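Local coordinates for glycoside hydrolase family 5 (Aspergillus oryzae, PDB 6LA0), which hydrolyses rutinosides such as rutin as a secreted glycosidase of the GH5 family, which also includes exo-1,3-beta-glucanases, at residues Arg268-Glu273 / Ile301-Gln306. Numbering follows the deposited sequence.
Sequences RNVTSE and IQTLYQ. With NAG (2-acetamido-2-deoxy-beta-D-glucopyranose), chain G.
Thr-271 and Tyr-305 meet mainly through backbone: the CA-H of Thr-271 points almost straight at Tyr-305 O (CA to O 3.4 Å, 164° at the hydrogen). That carbonyl is gripped from its own segment as well, by Thr-303 OG1 at 2.7 Å from Tyr-305 O. The hydroxyl gets there because chi1 of 59° sets it between the backbone N and carbonyl carbon of Thr-303, leaving CG2 to pack crosswise on Val-270 CG1, 3.8 Å away. Two weak backbone bonds flank this point, Tyr-305 N to Val-270 O and Ser-272 N to Gln-306 O. Between these bonds the Thr-271 side chain lies alongside that of Gln-306, with Thr-271 CG2 3.5 Å from Gln-306 NE2, while the Thr-271 hydroxyl bonds to Thr-274.

The Tyr-305 ring carries Leu-304 CG over the centre of one face and takes Asn-269 OD1 at its edge, 3.4 Å from CD2. Asn-269 is N-glycosylated, its ND2 joined to the sugar.

In this TIM-barrel enzyme the contact joins the loop between strand 257-265 and helix 275-285 to the end of strand 294-303. One water bridges Ser-272 OG, also bonded to Ser-308 N, and Ile-301 O; another bridges Glu-273 N and Gln-306 O. With the direct bonds weak, close packing and these waters probably contribute much of the hold, while the Thr-303 hydroxyl steadies Tyr-305 O facing Thr-271.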
loop_
_atom_site.group_PDB
_atom_site.type_symbol
_atom_site.label_atom_id
_atom_site.label_comp_id
_atom_site.label_asym_id
_atom_site.label_seq_id
_atom_site.Cartn_x
_atom_site.Cartn_y
_atom_site.Cartn_z
ATOM N N ARG A 268 -13.028 -14.274 3.499
ATOM C CA ARG A 268 -12.699 -15.645 3.859
ATOM C C ARG A 268 -13.566 -16.140 5.010
ATOM O O ARG A 268 -13.916 -15.371 5.917
ATOM C CB ARG A 268 -11.223 -15.763 4.225
ATOM C CG ARG A 268 -10.333 -15.796 2.994
ATOM C CD ARG A 268 -8.938 -15.299 3.309
ATOM N NE ARG A 268 -8.193 -16.261 4.108
ATOM C CZ ARG A 268 -7.014 -16.009 4.664
ATOM N NH1 ARG A 268 -6.431 -14.818 4.510
ATOM N NH2 ARG A 268 -6.422 -16.952 5.371
ATOM N N ASN A 269 -13.893 -17.433 4.979
ATOM C CA ASN A 269 -14.748 -18.049 5.990
ATOM C C ASN A 269 -14.008 -18.182 7.315
ATOM O O ASN A 269 -13.432 -19.231 7.621
ATOM C CB ASN A 269 -15.254 -19.414 5.515
ATOM C CG ASN A 269 -16.380 -19.965 6.389
ATOM O OD1 ASN A 269 -16.602 -19.498 7.512
ATOM N ND2 ASN A 269 -17.095 -20.967 5.875
ATOM N N VAL A 270 -14.071 -17.124 8.116
ATOM C CA VAL A 270 -13.377 -17.017 9.391
ATOM C C VAL A 270 -14.178 -16.038 10.239
ATOM O O VAL A 270 -14.920 -15.205 9.708
ATOM C CB VAL A 270 -11.900 -16.575 9.178
ATOM C CG1 VAL A 270 -11.821 -15.200 8.511
ATOM C CG2 VAL A 270 -11.097 -16.608 10.478
ATOM N N THR A 271 -14.060 -16.158 11.559
ATOM C CA THR A 271 -14.776 -15.312 12.505
ATOM C C THR A 271 -13.778 -14.560 13.368
ATOM O O THR A 271 -12.593 -14.905 13.427
ATOM C CB THR A 271 -15.710 -16.127 13.416
ATOM O OG1 THR A 271 -14.933 -17.034 14.208
ATOM C CG2 THR A 271 -16.709 -16.919 12.594
ATOM N N SER A 272 -14.258 -13.520 14.049
ATOM C CA SER A 272 -13.389 -12.812 14.986
ATOM C C SER A 272 -12.817 -13.775 16.036
ATOM O O SER A 272 -11.640 -13.677 16.418
ATOM C CB SER A 272 -14.168 -11.668 15.646
ATOM O OG SER A 272 -14.374 -10.617 14.706
ATOM N N GLU A 273 -13.633 -14.733 16.482
ATOM C CA GLU A 273 -13.190 -15.721 17.462
ATOM C C GLU A 273 -11.974 -16.491 16.975
ATOM O O GLU A 273 -10.940 -16.528 17.657
ATOM C CB GLU A 273 -14.330 -16.682 17.754
ATOM C CG GLU A 273 -13.987 -17.540 18.982
ATOM C CD GLU A 273 -13.837 -19.052 18.760
ATOM O OE1 GLU A 273 -14.717 -19.676 18.128
ATOM O OE2 GLU A 273 -12.920 -19.622 19.388
ATOM N N ILE A 301 -8.343 -6.509 10.172
ATOM C CA ILE A 301 -8.933 -7.547 11.026
ATOM C C ILE A 301 -10.404 -7.841 10.728
ATOM O O ILE A 301 -10.991 -8.678 11.426
ATOM C CB ILE A 301 -8.792 -7.225 12.533
ATOM C CG1 ILE A 301 -9.520 -5.921 12.897
ATOM C CG2 ILE A 301 -7.317 -7.222 12.947
ATOM C CD1 ILE A 301 -9.917 -5.806 14.372
ATOM N N GLN A 302 -11.027 -7.205 9.736
ATOM C CA GLN A 302 -12.421 -7.550 9.462
ATOM C C GLN A 302 -12.494 -8.945 8.870
ATOM O O GLN A 302 -11.737 -9.275 7.955
ATOM C CB GLN A 302 -13.091 -6.566 8.503
ATOM C CG GLN A 302 -14.564 -6.912 8.313
ATOM C CD GLN A 302 -15.185 -6.382 7.043
ATOM O OE1 GLN A 302 -14.792 -5.327 6.516
ATOM N NE2 GLN A 302 -16.177 -7.109 6.537
ATOM N N THR A 303 -13.402 -9.772 9.393
ATOM C CA THR A 303 -13.603 -11.116 8.875
ATOM C C THR A 303 -14.916 -11.157 8.107
ATOM O O THR A 303 -15.753 -10.260 8.224
ATOM C CB THR A 303 -13.598 -12.150 10.009
ATOM O OG1 THR A 303 -14.643 -11.834 10.940
ATOM C CG2 THR A 303 -12.258 -12.114 10.731
ATOM N N LEU A 304 -15.086 -12.189 7.284
ATOM C CA LEU A 304 -16.334 -12.274 6.538
ATOM C C LEU A 304 -17.525 -12.448 7.477
ATOM O O LEU A 304 -18.564 -11.801 7.290
ATOM C CB LEU A 304 -16.279 -13.406 5.518
ATOM C CG LEU A 304 -17.554 -13.640 4.709
ATOM C CD1 LEU A 304 -17.926 -12.390 3.919
ATOM C CD2 LEU A 304 -17.369 -14.826 3.782
ATOM N N TYR A 305 -17.380 -13.277 8.520
ATOM C CA TYR A 305 -18.485 -13.613 9.422
ATOM C C TYR A 305 -18.221 -13.180 10.863
ATOM O O TYR A 305 -17.072 -13.065 11.299
ATOM C CB TYR A 305 -18.767 -15.123 9.407
ATOM C CG TYR A 305 -19.193 -15.659 8.066
ATOM C CD1 TYR A 305 -20.366 -15.225 7.468
ATOM C CD2 TYR A 305 -18.413 -16.591 7.389
ATOM C CE1 TYR A 305 -20.758 -15.711 6.237
ATOM C CE2 TYR A 305 -18.802 -17.084 6.158
ATOM C CZ TYR A 305 -19.976 -16.639 5.592
ATOM O OH TYR A 305 -20.377 -17.115 4.367
ATOM N N GLN A 306 -19.315 -12.907 11.586
ATOM C CA GLN A 306 -19.335 -12.761 13.044
ATOM C C GLN A 306 -18.249 -11.820 13.568
ATOM O O GLN A 306 -17.417 -12.189 14.396
ATOM C CB GLN A 306 -19.229 -14.133 13.711
ATOM C CG GLN A 306 -20.480 -14.955 13.547
ATOM C CD GLN A 306 -20.402 -16.260 14.292
ATOM O OE1 GLN A 306 -20.649 -16.312 15.499
ATOM N NE2 GLN A 306 -20.052 -17.328 13.579
HETATM C C1 NAG G . -18.166 -21.578 6.630
HETATM C C2 NAG G . -19.195 -22.311 5.760
HETATM C C3 NAG G . -20.249 -22.983 6.641
HETATM C C4 NAG G . -19.588 -23.876 7.681
HETATM C C5 NAG G . -18.555 -23.087 8.477
HETATM C C6 NAG G . -17.772 -23.946 9.439
HETATM C C7 NAG G . -20.105 -21.749 3.551
HETATM C C8 NAG G . -20.762 -20.695 2.709
HETATM N N2 NAG G . -19.825 -21.404 4.813
HETATM O O3 NAG G . -21.136 -23.747 5.829
HETATM O O4 NAG G . -20.558 -24.406 8.580
HETATM O O5 NAG G . -17.599 -22.497 7.586
HETATM O O6 NAG G . -16.385 -23.642 9.380
HETATM O O7 NAG G . -19.841 -22.860 3.110
HETATM O O HOH W 1 -13.088 -8.722 13.258
HETATM O O HOH W 2 -16.633 -14.055 16.392
#